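Local structure of histidinol-phosphatase (Listeria monocytogenes serotype 4b str. H7858, 6NLR) at residues R3-H8 with V254-H260; E10-H14 with T60-A64; Y71-N76 with H89-E93. The protein probably hydrolyses L-histidinol phosphate to L-histidinol and phosphate in histidine biosynthesis, using a trinuclear metal centre. All coordinates share one frame; numbering follows the deposited sequence.

Contact 1. Residues R3-H8 with V254-H260; sequences RDGHTH and VYGSDSH. With CO (cobalt (II) ion), chain F; MN (manganese (II) ion), chain D.
Gly5 N to Tyr255 O (2.8 Å) and His8 N to Ser259 O (2.8 Å) tie the two backbones, and the short strand axes 3-7 and 254-256 pass 4.6 Å apart with their directions 50° from parallel. Beside the first of these bonds, Asp4 ties its own strand to Ser257. Its OD1 accepts two N-H groups from opposite faces of the carboxylate plane, Ser257 N and, two residues on, His6 N, the latter an Asx turn. OD2 takes the Ser257 hydroxyl, and that OG in turn accepts from Ser259 OG at 2.6 Å, fixing the turn that carries Asp258. At the outer end, the extended Arg3 chain lays its guanidinium over Val254 CG1, while NH2 salt-bridges Asp117. At the inner end, His6 NE2 (2.1 Å), His8 NE2 (2.2 Å), Asp258 OD1 (2.2 Å) and Glu93 bind one cobalt ion; Glu39 and Asn224 are outside polar partners of His8 and Asp258. The His8 ring is nearly coplanar with the Asp258 carboxylate (22°), OD1 at its edge; the His6 ring instead has Asp258 CG over one face. With Thr7 and Ser259 bridged by their backbones, the same first torsion in His8 and His260, CG anti to the carbonyl carbon, lets the rings run side by side in an offset stack with planes at 25°. His260 ND1 donates to Asp258 O, fixing the ring so that NE2 points at a manganese ion 2.2 Å away. A His-X-His pair from the first strand, joined by Asp-X-His after the last, is characteristic of the trinuclear site of PHP phosphatases.

Contact 2. Residues E10-H14 with T60-A64; sequences EFCPH and TASMA
Pro13 packs its ring against the backbone of residues 60-63 where two loops of the PHP barrel run almost antiparallel, their end-to-end directions 170° apart. Its CB lies 3.6 Å from Thr60 O and its CG 3.5 Å from Ser62 O, so the proline ring spans successive parts of the facing loop. His14 stands beside it with CG between the backbone N and the carbonyl carbon (chi1 55°). CB thereby meets the Thr60 methyl CG2 at 3.4 Å, and the ring edge turns to Ala61 O. The bond from NE2 to Ala61 O is weak, bent to 126° at the hydrogen. His14 belongs to a manganese site with His40 and His260. Cys12 SG lies over the centre of the imidazole ring, 3.2 Å above its plane.

Farther along, Met63, a selenomethionine, makes an oblique Met-aromatic contact, with SE 5.4 Å from the centroid of the Phe11 ring, and its CB rests 3.6 Å from Phe11 O. Tyr70 and Met75 of helix 68-81 also touch Phe11, while Tyr71 of the same helix touches Met63, placing this end of the contact against that helix. In the second shell, Ser62 OG makes weak hydrogen bonds with Ala41 O and Leu43 N.

Contact 3. Residues Y71-N76 with H89-E93; sequences YFKKMN and HIGFE. With MN (manganese (II) ion), chain E; CO (cobalt (II) ion), chain F.
Tyr71 and Phe72 of the helix meet Phe92 of the strand in an aromatic cluster in which Tyr71 CD2 stands over the centre of one face of the Phe72 ring. Gly91 O comes in at the edge of the Tyr71 ring, near its plane. Both pairings with Phe92 are oblique: the Tyr71 and Phe92 side chains slide past each other in opposite directions with ring planes at 33° and Tyr71 CE2 3.7 Å from Phe92 CE1, whereas Phe72 crosses Phe92 at about a right angle, Phe72 CZ to Phe92 CZ at 3.5 Å. Phe107 packs edge-to-face with Phe92 from outside the pair of segments.

Ile90, two residues before Phe92, points at the helix. Its CG2, anti to the backbone N, approaches Phe72 CE1 at 4.1 Å, and CD1 reaches Met75 CB at 3.7 Å. The helix and strand axes run 9.4 Å apart with directions 150° apart, the reversal expected of a helix leading into a parallel barrel strand. Farther along the strand, Glu93 bridges cobalt through OE1 (2.2 Å) and manganese through OE2 (2.1 Å).

Tyr71 OH donates to Gly91 O at 2.7 Å, nearly straight on to the carbonyl. Within otherwise apolar packing, this bond satisfies a buried hydroxyl and ties the helix to the strand that presents Glu93.

Overall arrangement
Contacts 1 and 3 are buried and both involve the sheet that holds strands 3-7 and 87-95, whereas contact 2 lies at the surface between loops without regular structure. Their chemistry follows their place: contact 1 is polar and rich in metal ligands, contact 3 is an apolar helix-to-strand packing, and contact 2 mixes loop carbonyls with proline and selenium contacts. All three supply the trinuclear centre: Glu93 of contact 3 shares the cobalt ion with contact 1, and His14 of contact 2 shares a manganese ion with His260. Helix 68-81 joins contacts 2 and 3 through the Glu10-Lys74 salt bridge and the packing of Phe11 on Met75.

Contact 1. Residues R3-H8 with V254-H260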
ATOM      1  N   ARG A   3     -10.279   9.197  10.210  1.00 29.12           N
ATOM      2  CA  ARG A   3     -10.136   7.787   9.808  1.00 25.54           C
ATOM      3  C   ARG A   3      -8.702   7.527   9.341  1.00 25.46           C
ATOM      4  O   ARG A   3      -8.181   8.314   8.520  1.00 25.50           O
ATOM      5  CB  ARG A   3     -11.145   7.501   8.699  1.00 25.55           C
ATOM      6  CG  ARG A   3     -11.041   6.105   8.123  1.00 26.09           C
ATOM      7  CD  ARG A   3     -12.151   5.802   7.131  1.00 28.11           C
ATOM      8  NE  ARG A   3     -11.931   4.460   6.601  1.00 26.94           N
ATOM      9  CZ  ARG A   3     -12.435   3.996   5.464  1.00 28.92           C
ATOM     10  NH1 ARG A   3     -13.230   4.749   4.720  1.00 28.29           N
ATOM     11  NH2 ARG A   3     -12.142   2.765   5.075  1.00 30.44           N
ATOM     12  N   ASP A   4      -8.115   6.427   9.803  1.00 23.37           N
ATOM     13  CA  ASP A   4      -6.864   5.867   9.237  1.00 24.11           C
ATOM     14  C   ASP A   4      -7.248   4.569   8.520  1.00 25.01           C
ATOM     15  O   ASP A   4      -7.784   3.649   9.172  1.00 25.33           O
ATOM     16  CB  ASP A   4      -5.784   5.722  10.317  1.00 23.49           C
ATOM     17  CG  ASP A   4      -4.408   5.362   9.767  1.00 23.27           C
ATOM     18  OD1 ASP A   4      -4.311   4.983   8.554  1.00 21.67           O
ATOM     19  OD2 ASP A   4      -3.419   5.438  10.558  1.00 23.04           O
ATOM     20  N   GLY A   5      -7.005   4.514   7.212  1.00 22.52           N
ATOM     21  CA  GLY A   5      -7.374   3.360   6.380  1.00 22.26           C
ATOM     22  C   GLY A   5      -6.217   2.412   6.161  1.00 21.57           C
ATOM     23  O   GLY A   5      -6.410   1.459   5.377  1.00 25.44           O
ATOM     24  N   HIS A   6      -5.059   2.602   6.811  1.00 21.70           N
ATOM     25  CA  HIS A   6      -3.851   1.803   6.463  1.00 21.23           C
ATOM     26  C   HIS A   6      -2.883   1.675   7.653  1.00 22.41           C
ATOM     27  O   HIS A   6      -2.003   2.551   7.835  1.00 22.06           O
ATOM     28  CB  HIS A   6      -3.227   2.404   5.199  1.00 22.20           C
ATOM     29  CG  HIS A   6      -2.215   1.536   4.533  1.00 22.79           C
ATOM     30  ND1 HIS A   6      -1.863   1.723   3.212  1.00 23.54           N
ATOM     31  CD2 HIS A   6      -1.445   0.532   4.996  1.00 21.38           C
ATOM     32  CE1 HIS A   6      -0.925   0.854   2.888  1.00 25.56           C
ATOM     33  NE2 HIS A   6      -0.651   0.108   3.964  1.00 24.13           N
ATOM     34  N   THR A   7      -2.991   0.582   8.413  1.00 21.17           N
ATOM     35  CA  THR A   7      -2.067   0.287   9.546  1.00 21.93           C
ATOM     36  C   THR A   7      -1.673  -1.189   9.547  1.00 21.99           C
ATOM     37  O   THR A   7      -2.426  -2.036   8.990  1.00 23.43           O
ATOM     38  CB  THR A   7      -2.677   0.667  10.900  1.00 24.50           C
ATOM     39  OG1 THR A   7      -3.685  -0.292  11.244  1.00 21.77           O
ATOM     40  CG2 THR A   7      -3.247   2.065  10.878  1.00 24.44           C
ATOM     41  N   HIS A   8      -0.555  -1.456  10.201  1.00 22.45           N
ATOM     42  CA  HIS A   8       0.086  -2.785  10.340  1.00 22.11           C
ATOM     43  C   HIS A   8       0.206  -3.126  11.827  1.00 23.81           C
ATOM     44  O   HIS A   8      -0.177  -2.285  12.669  1.00 21.13           O
ATOM     45  CB  HIS A   8       1.413  -2.777   9.559  1.00 21.83           C
ATOM     46  CG  HIS A   8       1.194  -2.611   8.091  1.00 22.31           C
ATOM     47  ND1 HIS A   8       0.850  -3.677   7.276  1.00 22.44           N
ATOM     48  CD2 HIS A   8       1.180  -1.516   7.301  1.00 23.81           C
ATOM     49  CE1 HIS A   8       0.695  -3.243   6.035  1.00 23.03           C
ATOM     50  NE2 HIS A   8       0.853  -1.913   6.035  1.00 20.98           N
ATOM     51  N   VAL A 254      -8.863   8.086   1.306  1.00 27.78           N
ATOM     52  CA  VAL A 254      -8.817   7.732   2.746  1.00 25.55           C
ATOM     53  C   VAL A 254      -7.371   7.913   3.213  1.00 22.31           C
ATOM     54  O   VAL A 254      -6.478   7.269   2.630  1.00 20.55           O
ATOM     55  CB  VAL A 254      -9.306   6.291   2.974  1.00 23.52           C
ATOM     56  CG1 VAL A 254      -9.328   5.946   4.457  1.00 23.44           C
ATOM     57  CG2 VAL A 254     -10.660   6.049   2.316  1.00 27.58           C
ATOM     58  N   TYR A 255      -7.167   8.765   4.213  1.00 21.91           N
ATOM     59  CA  TYR A 255      -5.870   8.930   4.919  1.00 22.28           C
ATOM     60  C   TYR A 255      -5.343   7.559   5.326  1.00 21.31           C
ATOM     61  O   TYR A 255      -6.113   6.785   5.896  1.00 23.50           O
ATOM     62  CB  TYR A 255      -6.015   9.792   6.165  1.00 23.21           C
ATOM     63  CG  TYR A 255      -4.831   9.726   7.107  1.00 23.68           C
ATOM     64  CD1 TYR A 255      -3.657  10.406   6.833  1.00 22.80           C
ATOM     65  CD2 TYR A 255      -4.880   8.973   8.272  1.00 21.79           C
ATOM     66  CE1 TYR A 255      -2.576  10.363   7.701  1.00 23.98           C
ATOM     67  CE2 TYR A 255      -3.816   8.928   9.164  1.00 23.42           C
ATOM     68  CZ  TYR A 255      -2.660   9.645   8.882  1.00 23.05           C
ATOM     69  OH  TYR A 255      -1.596   9.599   9.730  1.00 23.72           O
ATOM     70  N   GLY A 256      -4.081   7.288   5.029  1.00 20.99           N
ATOM     71  CA  GLY A 256      -3.361   6.067   5.440  1.00 22.36           C
ATOM     72  C   GLY A 256      -1.990   6.431   5.982  1.00 23.67           C
ATOM     73  O   GLY A 256      -1.182   6.960   5.185  1.00 23.13           O
ATOM     74  N   SER A 257      -1.750   6.187   7.280  1.00 23.62           N
ATOM     75  CA  SER A 257      -0.452   6.412   7.969  1.00 22.43           C
ATOM     76  C   SER A 257       0.572   5.365   7.517  1.00 22.90           C
ATOM     77  O   SER A 257       1.771   5.618   7.634  1.00 20.51           O
ATOM     78  CB  SER A 257      -0.630   6.346   9.473  1.00 24.71           C
ATOM     79  OG  SER A 257      -1.061   5.041   9.891  1.00 23.74           O
ATOM     80  N   ASP A 258       0.111   4.207   7.061  1.00 21.15           N
ATOM     81  CA  ASP A 258       0.977   3.021   6.835  1.00 22.83           C
ATOM     82  C   ASP A 258       1.781   2.717   8.113  1.00 22.56           C
ATOM     83  O   ASP A 258       2.973   2.384   8.001  1.00 23.02           O
ATOM     84  CB  ASP A 258       1.871   3.229   5.618  1.00 21.50           C
ATOM     85  CG  ASP A 258       1.979   1.988   4.759  1.00 22.81           C
ATOM     86  OD1 ASP A 258       1.815   0.890   5.308  1.00 20.60           O
ATOM     87  OD2 ASP A 258       2.174   2.138   3.545  1.00 25.74           O
ATOM     88  N   SER A 259       1.166   2.849   9.285  1.00 22.70           N
ATOM     89  CA  SER A 259       1.854   2.733  10.600  1.00 25.08           C
ATOM     90  C   SER A 259       2.382   1.305  10.794  1.00 24.54           C
ATOM     91  O   SER A 259       1.594   0.350  10.600  1.00 21.00           O
ATOM     92  CB  SER A 259       0.936   3.157  11.714  1.00 26.33           C
ATOM     93  OG  SER A 259       0.760   4.571  11.705  1.00 27.45           O
ATOM     94  N   HIS A 260       3.660   1.164  11.143  1.00 22.52           N
ATOM     95  CA  HIS A 260       4.306  -0.124  11.496  1.00 25.93           C
ATOM     96  C   HIS A 260       4.672  -0.135  12.987  1.00 29.77           C
ATOM     97  O   HIS A 260       5.310  -1.128  13.453  1.00 32.43           O
ATOM     98  CB  HIS A 260       5.487  -0.356  10.560  1.00 26.41           C
ATOM     99  CG  HIS A 260       5.036  -0.807   9.216  1.00 28.51           C
ATOM    100  ND1 HIS A 260       4.409   0.026   8.322  1.00 29.08           N
ATOM    101  CD2 HIS A 260       5.100  -2.013   8.614  1.00 29.99           C
ATOM    102  CE1 HIS A 260       4.127  -0.633   7.220  1.00 28.77           C
ATOM    103  NE2 HIS A 260       4.521  -1.882   7.368  1.00 29.06           N
TER
HETATM  104 CO    CO F 303       1.224  -0.891   4.123  1.00 22.38          CO
HETATM  105 MN    MN D 301       4.751  -3.199   5.661  0.83 27.66          MN
HETATM  106  O   HOH W   1      -9.516   9.826   5.818  1.00 30.49           O
HETATM  107  O   HOH W   2       2.046  -0.140   2.218  1.00 18.48           O

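Contact 2. Residues E10-H14 with T60-A64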
ATOM      1  N   GLU A  10       2.012  -6.367  14.914  1.00 27.35           N
ATOM      2  CA  GLU A  10       3.112  -7.293  15.297  1.00 30.53           C
ATOM      3  C   GLU A  10       3.156  -8.488  14.332  1.00 30.35           C
ATOM      4  O   GLU A  10       4.177  -9.175  14.333  1.00 32.30           O
ATOM      5  CB  GLU A  10       2.998  -7.738  16.762  1.00 32.20           C
ATOM      6  CG  GLU A  10       1.786  -8.620  17.087  1.00 32.56           C
ATOM      7  CD  GLU A  10       0.459  -7.900  17.369  1.00 32.12           C
ATOM      8  OE1 GLU A  10       0.319  -6.679  17.054  1.00 31.25           O
ATOM      9  OE2 GLU A  10      -0.462  -8.570  17.858  1.00 30.87           O
ATOM     10  N   PHE A  11       2.130  -8.727  13.509  1.00 30.20           N
ATOM     11  CA  PHE A  11       2.123  -9.848  12.522  1.00 30.98           C
ATOM     12  C   PHE A  11       2.946  -9.484  11.276  1.00 34.45           C
ATOM     13  O   PHE A  11       3.132 -10.328  10.403  1.00 43.23           O
ATOM     14  CB  PHE A  11       0.689 -10.276  12.199  1.00 31.29           C
ATOM     15  CG  PHE A  11       0.073 -11.113  13.293  1.00 33.41           C
ATOM     16  CD1 PHE A  11      -0.592 -10.523  14.360  1.00 34.70           C
ATOM     17  CD2 PHE A  11       0.181 -12.494  13.280  1.00 35.07           C
ATOM     18  CE1 PHE A  11      -1.139 -11.294  15.374  1.00 33.50           C
ATOM     19  CE2 PHE A  11      -0.350 -13.262  14.302  1.00 34.08           C
ATOM     20  CZ  PHE A  11      -1.020 -12.664  15.340  1.00 34.07           C
ATOM     21  N   CYS A  12       3.428  -8.249  11.187  1.00 33.94           N
ATOM     22  CA  CYS A  12       4.275  -7.777  10.068  1.00 33.18           C
ATOM     23  C   CYS A  12       5.736  -8.086  10.396  1.00 31.95           C
ATOM     24  O   CYS A  12       6.300  -7.455  11.286  1.00 34.12           O
ATOM     25  CB  CYS A  12       4.096  -6.282   9.843  1.00 31.00           C
ATOM     26  SG  CYS A  12       5.071  -5.705   8.442  1.00 34.42           S
ATOM     27  N   PRO A  13       6.413  -9.011   9.686  1.00 30.67           N
ATOM     28  CA  PRO A  13       7.791  -9.381  10.029  1.00 34.69           C
ATOM     29  C   PRO A  13       8.799  -8.217   9.881  1.00 33.68           C
ATOM     30  O   PRO A  13       9.773  -8.229  10.572  1.00 36.24           O
ATOM     31  CB  PRO A  13       8.147 -10.554   9.084  1.00 34.61           C
ATOM     32  CG  PRO A  13       6.808 -10.991   8.485  1.00 33.21           C
ATOM     33  CD  PRO A  13       5.916  -9.756   8.513  1.00 34.14           C
ATOM     34  N   HIS A  14       8.526  -7.206   9.051  1.00 33.77           N
ATOM     35  CA  HIS A  14       9.440  -6.050   8.832  1.00 34.76           C
ATOM     36  C   HIS A  14       8.993  -4.818   9.636  1.00 38.77           C
ATOM     37  O   HIS A  14       9.596  -3.754   9.447  1.00 35.81           O
ATOM     38  CB  HIS A  14       9.556  -5.713   7.340  1.00 36.50           C
ATOM     39  CG  HIS A  14       8.261  -5.446   6.649  1.00 40.32           C
ATOM     40  ND1 HIS A  14       7.689  -4.196   6.552  1.00 37.85           N
ATOM     41  CD2 HIS A  14       7.441  -6.282   5.975  1.00 40.30           C
ATOM     42  CE1 HIS A  14       6.564  -4.287   5.871  1.00 38.38           C
ATOM     43  NE2 HIS A  14       6.385  -5.550   5.512  1.00 43.07           N
ATOM     44  N   THR A  60      10.609 -11.333   4.529  1.00 32.86           N
ATOM     45  CA  THR A  60      10.177 -10.358   5.563  1.00 32.35           C
ATOM     46  C   THR A  60       8.878  -9.674   5.108  1.00 31.61           C
ATOM     47  O   THR A  60       8.303  -8.929   5.913  1.00 29.25           O
ATOM     48  CB  THR A  60      11.422  -9.482   5.764  1.00 33.15           C
ATOM     49  OG1 THR A  60      12.003  -9.816   7.022  1.00 39.98           O
ATOM     50  CG2 THR A  60      11.199  -8.021   5.542  1.00 33.52           C
ATOM     51  N   ALA A  61       8.424  -9.921   3.868  1.00 30.33           N
ATOM     52  CA  ALA A  61       7.301  -9.185   3.244  1.00 31.36           C
ATOM     53  C   ALA A  61       6.017  -9.380   4.055  1.00 29.48           C
ATOM     54  O   ALA A  61       5.260  -8.414   4.208  1.00 31.21           O
ATOM     55  CB  ALA A  61       7.109  -9.623   1.811  1.00 30.31           C
ATOM     56  N   SER A  62       5.723 -10.595   4.507  1.00 31.92           N
ATOM     57  CA  SER A  62       4.387 -10.860   5.088  1.00 34.88           C
ATOM     58  C   SER A  62       4.417 -12.094   5.961  1.00 33.93           C
ATOM     59  O   SER A  62       5.352 -12.873   5.896  1.00 32.34           O
ATOM     60  CB  SER A  62       3.370 -10.981   3.987  1.00 38.88           C
ATOM     61  OG  SER A  62       3.630 -12.140   3.236  1.00 43.00           O
HETATM   62  N   MSE A  63       3.365 -12.246   6.767  1.00 35.48           N
HETATM   63  CA  MSE A  63       3.196 -13.421   7.603  1.00 37.72           C
HETATM   64  C   MSE A  63       2.977 -14.663   6.730  1.00 36.66           C
HETATM   65  O   MSE A  63       2.725 -14.558   5.526  1.00 34.81           O
HETATM   66  CB  MSE A  63       2.004 -13.188   8.540  1.00 39.58           C
HETATM   67  CG  MSE A  63       0.659 -13.262   7.846  1.00 41.03           C
HETATM   68 SE   MSE A  63      -0.830 -12.730   9.019  1.00 45.57          SE
HETATM   69  CE  MSE A  63      -1.503 -11.082   8.262  1.00 37.65           C
ATOM     70  N   ALA A  64       3.062 -15.839   7.368  1.00 37.47           N
ATOM     71  CA  ALA A  64       2.774 -17.114   6.733  1.00 41.65           C
ATOM     72  C   ALA A  64       1.273 -17.393   6.778  1.00 37.51           C
ATOM     73  O   ALA A  64       0.568 -16.870   7.630  1.00 34.48           O
ATOM     74  CB  ALA A  64       3.540 -18.218   7.433  1.00 45.40           C
TER

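Contact 3. Residues Y71-N76 with H89-E93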
ATOM      1  N   TYR A  71      -3.849 -14.178  13.555  1.00 29.77           N
ATOM      2  CA  TYR A  71      -4.055 -12.773  13.126  1.00 29.32           C
ATOM      3  C   TYR A  71      -5.519 -12.376  13.331  1.00 29.37           C
ATOM      4  O   TYR A  71      -5.769 -11.368  14.018  1.00 28.88           O
ATOM      5  CB  TYR A  71      -3.655 -12.576  11.668  1.00 28.99           C
ATOM      6  CG  TYR A  71      -4.067 -11.250  11.085  1.00 27.78           C
ATOM      7  CD1 TYR A  71      -3.459 -10.080  11.500  1.00 27.78           C
ATOM      8  CD2 TYR A  71      -5.045 -11.162  10.113  1.00 27.64           C
ATOM      9  CE1 TYR A  71      -3.816  -8.858  10.964  1.00 27.19           C
ATOM     10  CE2 TYR A  71      -5.411  -9.949   9.560  1.00 27.78           C
ATOM     11  CZ  TYR A  71      -4.787  -8.789   9.981  1.00 27.54           C
ATOM     12  OH  TYR A  71      -5.098  -7.578   9.428  1.00 24.96           O
ATOM     13  N   PHE A  72      -6.453 -13.155  12.776  1.00 27.36           N
ATOM     14  CA  PHE A  72      -7.905 -12.872  12.898  1.00 29.34           C
ATOM     15  C   PHE A  72      -8.328 -12.903  14.366  1.00 29.28           C
ATOM     16  O   PHE A  72      -9.082 -12.027  14.785  1.00 31.17           O
ATOM     17  CB  PHE A  72      -8.739 -13.830  12.049  1.00 32.30           C
ATOM     18  CG  PHE A  72      -8.750 -13.434  10.598  1.00 31.88           C
ATOM     19  CD1 PHE A  72      -9.221 -12.192  10.221  1.00 32.24           C
ATOM     20  CD2 PHE A  72      -8.264 -14.285   9.623  1.00 31.91           C
ATOM     21  CE1 PHE A  72      -9.258 -11.824   8.888  1.00 32.43           C
ATOM     22  CE2 PHE A  72      -8.289 -13.913   8.291  1.00 29.54           C
ATOM     23  CZ  PHE A  72      -8.786 -12.688   7.931  1.00 32.15           C
ATOM     24  N   LYS A  73      -7.851 -13.874  15.140  1.00 30.38           N
ATOM     25  CA  LYS A  73      -8.231 -13.964  16.562  1.00 32.35           C
ATOM     26  C   LYS A  73      -7.795 -12.679  17.284  1.00 31.53           C
ATOM     27  O   LYS A  73      -8.622 -12.095  17.994  1.00 32.65           O
ATOM     28  CB  LYS A  73      -7.610 -15.208  17.192  1.00 34.07           C
ATOM     29  CG  LYS A  73      -7.873 -15.345  18.677  1.00 35.99           C
ATOM     30  CD  LYS A  73      -7.142 -16.499  19.288  1.00 39.83           C
ATOM     31  CE  LYS A  73      -7.401 -16.610  20.771  1.00 42.78           C
ATOM     32  NZ  LYS A  73      -6.311 -17.360  21.417  1.00 44.31           N
ATOM     33  N   LYS A  74      -6.537 -12.258  17.134  1.00 30.54           N
ATOM     34  CA  LYS A  74      -5.998 -11.073  17.858  1.00 29.42           C
ATOM     35  C   LYS A  74      -6.760  -9.821  17.418  1.00 27.57           C
ATOM     36  O   LYS A  74      -7.177  -9.038  18.262  1.00 24.50           O
ATOM     37  CB  LYS A  74      -4.494 -10.933  17.637  1.00 30.34           C
ATOM     38  CG  LYS A  74      -3.857  -9.683  18.244  1.00 31.08           C
ATOM     39  CD  LYS A  74      -3.993  -9.614  19.750  1.00 32.81           C
ATOM     40  CE  LYS A  74      -3.412  -8.341  20.323  1.00 34.59           C
ATOM     41  NZ  LYS A  74      -1.951  -8.280  20.093  1.00 33.75           N
HETATM   42  N   MSE A  75      -6.935  -9.616  16.103  1.00 27.10           N
HETATM   43  CA  MSE A  75      -7.530  -8.367  15.643  1.00 27.65           C
HETATM   44  C   MSE A  75      -9.009  -8.283  16.041  1.00 28.45           C
HETATM   45  O   MSE A  75      -9.493  -7.199  16.332  1.00 31.11           O
HETATM   46  CB  MSE A  75      -7.380  -8.191  14.127  1.00 27.49           C
HETATM   47  CG  MSE A  75      -5.946  -8.085  13.619  1.00 29.24           C
HETATM   48 SE   MSE A  75      -4.720  -7.181  14.880  1.00 30.29          SE
HETATM   49  CE  MSE A  75      -3.125  -8.331  14.963  1.00 29.13           C
ATOM     50  N   ASN A  76      -9.736  -9.403  15.980  1.00 28.81           N
ATOM     51  CA  ASN A  76     -11.133  -9.444  16.377  1.00 29.13           C
ATOM     52  C   ASN A  76     -11.238  -9.123  17.868  1.00 28.37           C
ATOM     53  O   ASN A  76     -12.172  -8.417  18.271  1.00 28.02           O
ATOM     54  CB  ASN A  76     -11.811 -10.786  16.037  1.00 30.12           C
ATOM     55  CG  ASN A  76     -12.309 -10.803  14.594  1.00 32.98           C
ATOM     56  OD1 ASN A  76     -11.807 -11.542  13.733  1.00 34.83           O
ATOM     57  ND2 ASN A  76     -13.247  -9.926  14.292  1.00 27.55           N
ATOM     58  N   HIS A  89     -11.762  -1.761  11.569  1.00 26.94           N
ATOM     59  CA  HIS A  89     -11.964  -2.683  10.429  1.00 26.02           C
ATOM     60  C   HIS A  89     -10.749  -3.611  10.360  1.00 27.10           C
ATOM     61  O   HIS A  89      -9.645  -3.202  10.779  1.00 27.90           O
ATOM     62  CB  HIS A  89     -12.195  -1.924   9.119  1.00 25.99           C
ATOM     63  CG  HIS A  89     -13.310  -0.938   9.152  1.00 27.93           C
ATOM     64  ND1 HIS A  89     -14.611  -1.310   9.326  1.00 31.18           N
ATOM     65  CD2 HIS A  89     -13.313   0.417   9.016  1.00 30.82           C
ATOM     66  CE1 HIS A  89     -15.388  -0.234   9.299  1.00 33.39           C
ATOM     67  NE2 HIS A  89     -14.600   0.851   9.112  1.00 31.19           N
ATOM     68  N   ILE A  90     -10.966  -4.834   9.890  1.00 26.98           N
ATOM     69  CA  ILE A  90      -9.918  -5.872   9.766  1.00 27.01           C
ATOM     70  C   ILE A  90      -9.874  -6.323   8.314  1.00 25.67           C
ATOM     71  O   ILE A  90     -10.896  -6.673   7.751  1.00 27.13           O
ATOM     72  CB  ILE A  90     -10.197  -7.039  10.721  1.00 28.67           C
ATOM     73  CG1 ILE A  90     -10.385  -6.546  12.160  1.00 30.80           C
ATOM     74  CG2 ILE A  90      -9.085  -8.067  10.599  1.00 28.74           C
ATOM     75  CD1 ILE A  90     -10.865  -7.602  13.121  1.00 31.34           C
ATOM     76  N   GLY A  91      -8.691  -6.341   7.735  1.00 25.99           N
ATOM     77  CA  GLY A  91      -8.494  -6.894   6.390  1.00 22.73           C
ATOM     78  C   GLY A  91      -7.029  -7.026   6.085  1.00 22.66           C
ATOM     79  O   GLY A  91      -6.226  -7.251   7.020  1.00 24.54           O
ATOM     80  N   PHE A  92      -6.692  -6.934   4.811  1.00 22.36           N
ATOM     81  CA  PHE A  92      -5.307  -7.102   4.332  1.00 21.60           C
ATOM     82  C   PHE A  92      -4.919  -5.957   3.419  1.00 20.15           C
ATOM     83  O   PHE A  92      -5.783  -5.404   2.690  1.00 19.83           O
ATOM     84  CB  PHE A  92      -5.188  -8.416   3.557  1.00 24.15           C
ATOM     85  CG  PHE A  92      -5.488  -9.625   4.396  1.00 25.22           C
ATOM     86  CD1 PHE A  92      -4.562 -10.090   5.324  1.00 26.68           C
ATOM     87  CD2 PHE A  92      -6.711 -10.268   4.286  1.00 28.12           C
ATOM     88  CE1 PHE A  92      -4.843 -11.190   6.121  1.00 29.33           C
ATOM     89  CE2 PHE A  92      -6.972 -11.391   5.057  1.00 29.31           C
ATOM     90  CZ  PHE A  92      -6.040 -11.848   5.965  1.00 29.99           C
ATOM     91  N   GLU A  93      -3.627  -5.644   3.444  1.00 20.66           N
ATOM     92  CA  GLU A  93      -2.917  -5.035   2.310  1.00 19.71           C
ATOM     93  C   GLU A  93      -2.543  -6.207   1.406  1.00 21.05           C
ATOM     94  O   GLU A  93      -1.620  -6.989   1.758  1.00 20.94           O
ATOM     95  CB  GLU A  93      -1.704  -4.223   2.733  1.00 19.72           C
ATOM     96  CG  GLU A  93      -1.143  -3.428   1.562  1.00 20.69           C
ATOM     97  CD  GLU A  93       0.073  -2.583   1.875  1.00 20.49           C
ATOM     98  OE1 GLU A  93       0.521  -2.627   3.037  1.00 19.24           O
ATOM     99  OE2 GLU A  93       0.556  -1.880   0.953  1.00 21.65           O
TER
HETATM  100 MN    MN E 302       2.489  -1.131   0.782  0.78 16.40          MN
HETATM  101 CO    CO F 303       1.224  -0.891   4.123  1.00 22.38          CO
HETATM  102  O   HOH W   3       4.509  -0.018   0.505  1.00 42.97           O
HETATM  103  O   HOH W   2       2.046  -0.140   2.218  1.00 18.48           O